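Local coordinates for designed helical repeat protein (Synthetic construct, PDB 5CWM) that is of no assigned function but was computationally designed as a single-chain repeat protein of closely packed helices, at residues Leu108-Leu121 and Arg163-Val176. Sequence-based numbering, arbitrary orientation.
Sequences LELAEKQGDPEVAL and RVLELAEKQGDPEV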
loop_
_atom_site.group_PDB
_atom_site.type_symbol
_atom_site.label_atom_id
_atom_site.label_comp_id
_atom_site.label_asym_id
_atom_site.label_seq_id
_atom_site.Cartn_x
_atom_site.Cartn_y
_atom_site.Cartn_z
ATOM N N LEU A 108 -5.924 -1.549 8.864
ATOM C CA LEU A 108 -7.283 -1.037 8.716
ATOM C C LEU A 108 -8.209 -1.615 9.781
ATOM O O LEU A 108 -8.885 -0.871 10.495
ATOM C CB LEU A 108 -7.825 -1.351 7.319
ATOM C CG LEU A 108 -9.272 -0.967 6.990
ATOM C CD1 LEU A 108 -9.367 -0.548 5.543
ATOM C CD2 LEU A 108 -10.238 -2.116 7.256
ATOM N N GLU A 109 -8.239 -2.940 9.883
ATOM C CA GLU A 109 -9.142 -3.592 10.826
ATOM C C GLU A 109 -8.747 -3.284 12.271
ATOM O O GLU A 109 -9.609 -3.186 13.147
ATOM C CB GLU A 109 -9.182 -5.104 10.582
ATOM C CG GLU A 109 -7.870 -5.830 10.813
ATOM C CD GLU A 109 -7.878 -7.241 10.261
ATOM O OE1 GLU A 109 -8.738 -7.540 9.405
ATOM O OE2 GLU A 109 -7.025 -8.050 10.682
ATOM N N LEU A 110 -7.449 -3.113 12.516
ATOM C CA LEU A 110 -6.985 -2.712 13.841
ATOM C C LEU A 110 -7.497 -1.316 14.177
ATOM O O LEU A 110 -7.873 -1.035 15.316
ATOM C CB LEU A 110 -5.457 -2.746 13.923
ATOM C CG LEU A 110 -4.864 -2.343 15.277
ATOM C CD1 LEU A 110 -5.301 -3.313 16.365
ATOM C CD2 LEU A 110 -3.347 -2.252 15.211
ATOM N N ALA A 111 -7.510 -0.446 13.172
ATOM C CA ALA A 111 -8.012 0.912 13.332
ATOM C C ALA A 111 -9.513 0.902 13.596
ATOM O O ALA A 111 -10.018 1.695 14.390
ATOM C CB ALA A 111 -7.692 1.747 12.102
ATOM N N GLU A 112 -10.223 -0.000 12.924
ATOM C CA GLU A 112 -11.657 -0.157 13.148
ATOM C C GLU A 112 -11.936 -0.651 14.562
ATOM O O GLU A 112 -12.903 -0.229 15.197
ATOM C CB GLU A 112 -12.263 -1.120 12.126
ATOM C CG GLU A 112 -12.327 -0.568 10.712
ATOM C CD GLU A 112 -13.017 -1.515 9.752
ATOM O OE1 GLU A 112 -13.195 -2.699 10.108
ATOM O OE2 GLU A 112 -13.385 -1.075 8.642
ATOM N N LYS A 113 -11.085 -1.549 15.050
ATOM C CA LYS A 113 -11.216 -2.060 16.411
ATOM C C LYS A 113 -10.945 -0.964 17.439
ATOM O O LYS A 113 -11.656 -0.845 18.436
ATOM C CB LYS A 113 -10.269 -3.241 16.637
ATOM C CG LYS A 113 -10.634 -4.490 15.852
ATOM C CD LYS A 113 -9.553 -5.553 15.963
ATOM C CE LYS A 113 -9.884 -6.768 15.111
ATOM N NZ LYS A 113 -8.809 -7.795 15.172
ATOM N N GLN A 114 -9.914 -0.164 17.188
ATOM C CA GLN A 114 -9.545 0.911 18.103
ATOM C C GLN A 114 -10.332 2.191 17.830
ATOM O O GLN A 114 -10.192 3.177 18.554
ATOM C CB GLN A 114 -8.045 1.198 18.013
ATOM C CG GLN A 114 -7.293 0.987 19.320
ATOM C CD GLN A 114 -7.089 -0.478 19.647
ATOM O OE1 GLN A 114 -7.218 -0.895 20.799
ATOM N NE2 GLN A 114 -6.761 -1.271 18.633
ATOM N N GLY A 115 -11.154 2.176 16.785
ATOM C CA GLY A 115 -11.962 3.331 16.432
ATOM C C GLY A 115 -11.141 4.529 15.990
ATOM O O GLY A 115 -11.287 5.626 16.534
ATOM N N ASP A 116 -10.279 4.323 14.999
ATOM C CA ASP A 116 -9.409 5.381 14.497
ATOM C C ASP A 116 -9.589 5.565 12.990
ATOM O O ASP A 116 -8.920 4.904 12.197
ATOM C CB ASP A 116 -7.946 5.071 14.824
ATOM C CG ASP A 116 -7.063 6.305 14.792
ATOM O OD1 ASP A 116 -7.350 7.233 14.005
ATOM O OD2 ASP A 116 -6.076 6.348 15.556
ATOM N N PRO A 117 -10.503 6.467 12.596
ATOM C CA PRO A 117 -10.856 6.706 11.190
ATOM C C PRO A 117 -9.688 7.195 10.335
ATOM O O PRO A 117 -9.551 6.765 9.188
ATOM C CB PRO A 117 -11.947 7.781 11.282
ATOM C CG PRO A 117 -11.717 8.448 12.593
ATOM C CD PRO A 117 -11.227 7.369 13.507
ATOM N N GLU A 118 -8.863 8.081 10.886
ATOM C CA GLU A 118 -7.738 8.649 10.148
ATOM C C GLU A 118 -6.728 7.577 9.749
ATOM O O GLU A 118 -6.305 7.507 8.592
ATOM C CB GLU A 118 -7.045 9.736 10.977
ATOM C CG GLU A 118 -7.911 10.954 11.281
ATOM C CD GLU A 118 -8.875 10.721 12.430
ATOM O OE1 GLU A 118 -8.711 9.717 13.153
ATOM O OE2 GLU A 118 -9.799 11.543 12.607
ATOM N N VAL A 119 -6.350 6.745 10.714
ATOM C CA VAL A 119 -5.392 5.672 10.479
ATOM C C VAL A 119 -5.933 4.666 9.463
ATOM O O VAL A 119 -5.185 4.144 8.637
ATOM C CB VAL A 119 -5.031 4.948 11.795
ATOM C CG1 VAL A 119 -4.158 3.730 11.525
ATOM C CG2 VAL A 119 -4.328 5.905 12.743
ATOM N N ALA A 120 -7.236 4.408 9.521
ATOM C CA ALA A 120 -7.883 3.517 8.563
ATOM C C ALA A 120 -7.831 4.106 7.156
ATOM O O ALA A 120 -7.538 3.404 6.182
ATOM C CB ALA A 120 -9.321 3.249 8.976
ATOM N N LEU A 121 -8.121 5.400 7.061
ATOM C CA LEU A 121 -8.065 6.120 5.795
ATOM C C LEU A 121 -6.668 6.041 5.186
ATOM O O LEU A 121 -6.504 5.689 4.013
ATOM C CB LEU A 121 -8.473 7.579 5.997
ATOM C CG LEU A 121 -8.503 8.479 4.763
ATOM C CD1 LEU A 121 -9.596 8.039 3.803
ATOM C CD2 LEU A 121 -8.693 9.930 5.175
ATOM N N ARG A 163 -15.892 0.841 4.101
ATOM C CA ARG A 163 -15.816 0.510 5.520
ATOM C C ARG A 163 -15.278 1.690 6.321
ATOM O O ARG A 163 -15.765 1.987 7.418
ATOM C CB ARG A 163 -14.941 -0.726 5.740
ATOM C CG ARG A 163 -15.552 -2.018 5.224
ATOM C CD ARG A 163 -14.579 -3.182 5.345
ATOM N NE ARG A 163 -14.097 -3.361 6.712
ATOM C CZ ARG A 163 -13.255 -4.320 7.087
ATOM N NH1 ARG A 163 -12.802 -5.190 6.196
ATOM N NH2 ARG A 163 -12.868 -4.409 8.352
ATOM N N VAL A 164 -14.273 2.363 5.768
ATOM C CA VAL A 164 -13.732 3.565 6.396
ATOM C C VAL A 164 -14.808 4.640 6.517
ATOM O O VAL A 164 -14.922 5.309 7.546
ATOM C CB VAL A 164 -12.528 4.118 5.609
ATOM C CG1 VAL A 164 -12.185 5.531 6.062
ATOM C CG2 VAL A 164 -11.336 3.200 5.779
ATOM N N LEU A 165 -15.606 4.788 5.464
ATOM C CA LEU A 165 -16.717 5.732 5.465
ATOM C C LEU A 165 -17.739 5.365 6.537
ATOM O O LEU A 165 -18.327 6.239 7.175
ATOM C CB LEU A 165 -17.381 5.776 4.086
ATOM C CG LEU A 165 -18.484 6.809 3.845
ATOM C CD1 LEU A 165 -18.390 7.332 2.426
ATOM C CD2 LEU A 165 -19.866 6.219 4.098
ATOM N N GLU A 166 -17.944 4.065 6.725
ATOM C CA GLU A 166 -18.876 3.564 7.727
ATOM C C GLU A 166 -18.382 3.890 9.131
ATOM O O GLU A 166 -19.163 4.288 9.994
ATOM C CB GLU A 166 -19.078 2.057 7.568
ATOM C CG GLU A 166 -19.827 1.661 6.304
ATOM C CD GLU A 166 -19.776 0.171 6.033
ATOM O OE1 GLU A 166 -19.110 -0.554 6.803
ATOM O OE2 GLU A 166 -20.398 -0.278 5.046
ATOM N N LEU A 167 -17.083 3.723 9.354
ATOM C CA LEU A 167 -16.487 4.087 10.635
ATOM C C LEU A 167 -16.615 5.589 10.877
ATOM O O LEU A 167 -16.927 6.032 11.986
ATOM C CB LEU A 167 -15.018 3.664 10.686
ATOM C CG LEU A 167 -14.279 3.948 11.995
ATOM C CD1 LEU A 167 -14.918 3.191 13.149
ATOM C CD2 LEU A 167 -12.806 3.592 11.867
ATOM N N ALA A 168 -16.381 6.363 9.821
ATOM C CA ALA A 168 -16.446 7.817 9.896
ATOM C C ALA A 168 -17.849 8.300 10.245
ATOM O O ALA A 168 -18.013 9.203 11.066
ATOM C CB ALA A 168 -15.987 8.433 8.582
ATOM N N GLU A 169 -18.859 7.700 9.623
ATOM C CA GLU A 169 -20.241 8.083 9.895
ATOM C C GLU A 169 -20.715 7.489 11.218
ATOM O O GLU A 169 -21.714 7.933 11.783
ATOM C CB GLU A 169 -21.165 7.649 8.753
ATOM C CG GLU A 169 -21.361 6.149 8.633
ATOM C CD GLU A 169 -22.360 5.777 7.555
ATOM O OE1 GLU A 169 -22.913 6.694 6.912
ATOM O OE2 GLU A 169 -22.593 4.567 7.349
ATOM N N LYS A 170 -19.997 6.482 11.709
ATOM C CA LYS A 170 -20.284 5.920 13.023
ATOM C C LYS A 170 -19.785 6.849 14.123
ATOM O O LYS A 170 -20.458 7.041 15.135
ATOM C CB LYS A 170 -19.656 4.533 13.178
ATOM C CG LYS A 170 -20.535 3.393 12.684
ATOM C CD LYS A 170 -19.864 2.047 12.895
ATOM C CE LYS A 170 -20.758 0.908 12.430
ATOM N NZ LYS A 170 -20.133 -0.424 12.665
ATOM N N GLN A 171 -18.602 7.422 13.923
ATOM C CA GLN A 171 -18.052 8.366 14.891
ATOM C C GLN A 171 -18.397 9.810 14.535
ATOM O O GLN A 171 -17.981 10.743 15.223
ATOM C CB GLN A 171 -16.537 8.200 15.004
ATOM C CG GLN A 171 -16.110 6.937 15.732
ATOM C CD GLN A 171 -14.629 6.921 16.048
ATOM O OE1 GLN A 171 -14.143 6.040 16.757
ATOM N NE2 GLN A 171 -13.901 7.901 15.523
ATOM N N GLY A 172 -19.157 9.987 13.460
ATOM C CA GLY A 172 -19.591 11.307 13.039
ATOM C C GLY A 172 -18.466 12.211 12.572
ATOM O O GLY A 172 -18.309 13.326 13.069
ATOM N N ASP A 173 -17.680 11.730 11.614
ATOM C CA ASP A 173 -16.594 12.522 11.044
ATOM C C ASP A 173 -16.778 12.655 9.533
ATOM O O ASP A 173 -16.247 11.851 8.766
ATOM C CB ASP A 173 -15.238 11.889 11.366
ATOM C CG ASP A 173 -14.084 12.868 11.223
ATOM O OD1 ASP A 173 -14.193 13.818 10.420
ATOM O OD2 ASP A 173 -13.062 12.683 11.918
ATOM N N PRO A 174 -17.539 13.676 9.106
ATOM C CA PRO A 174 -17.867 13.919 7.696
ATOM C C PRO A 174 -16.637 14.137 6.818
ATOM O O PRO A 174 -16.647 13.760 5.645
ATOM C CB PRO A 174 -18.721 15.193 7.751
ATOM C CG PRO A 174 -19.265 15.227 9.137
ATOM C CD PRO A 174 -18.180 14.659 9.995
ATOM N N GLU A 175 -15.596 14.741 7.383
ATOM C CA GLU A 175 -14.376 15.036 6.637
ATOM C C GLU A 175 -13.684 13.765 6.155
ATOM O O GLU A 175 -13.332 13.644 4.980
ATOM C CB GLU A 175 -13.415 15.862 7.497
ATOM C CG GLU A 175 -12.066 16.130 6.848
ATOM C CD GLU A 175 -12.169 17.003 5.611
ATOM O OE1 GLU A 175 -13.147 17.771 5.499
ATOM O OE2 GLU A 175 -11.268 16.920 4.749
ATOM N N VAL A 176 -13.495 12.819 7.070
ATOM C CA VAL A 176 -12.843 11.555 6.750
ATOM C C VAL A 176 -13.663 10.765 5.733
ATOM O O VAL A 176 -13.109 10.096 4.863
ATOM C CB VAL A 176 -12.622 10.703 8.018
ATOM C CG1 VAL A 176 -11.936 9.391 7.673
ATOM C CG2 VAL A 176 -11.802 11.478 9.035
#
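Glu112 and Arg163 form the salt bridge of this contact, with Arg163 NH2 donating to Glu112 OE1 at 2.5 Å and NE making a weak second bond to OE2. OE1 lies at the guanidinium edge, yet the carboxylate and guanidinium planes are 52° apart, so the two-point pairing is twisted rather than flat. A bend at chi3 (56°) turns the Arg163 chain toward helix 87-114, where Leu108 CD2 covers one guanidinium face, 3.6 Å above its plane and offset toward the rim. A leucine in place of Arg163 would probably leave the Glu112 carboxylate without its positive mate and Leu108 CD2 without that flat surface.

Side-by-side packing of successive helical hairpins characterises a helical repeat fold: helix 163-170 runs antiparallel (168°) to helix 117-121, with axes 9.5 Å apart. Apolar packing forms a second group of contacts here. Leu167 sets CD2 3.7 Å from Pro117 CA and also against the backbone of Ala111. Val164 CG2 lies 3.8 Å from Ala120 CB, while Val176 CG1 meets Pro117 CB at 4.0 Å and Leu121 CD2.

Two acidic groups also come together, Glu118 OE2 lying 3.5 Å from Asp173 OD2 with the carboxylate planes turned from each other. At the turn, a Schellman motif with Gly115 as C-prime residue ends the helix before Asp116 N-caps the next through a weak bond from Val119 N.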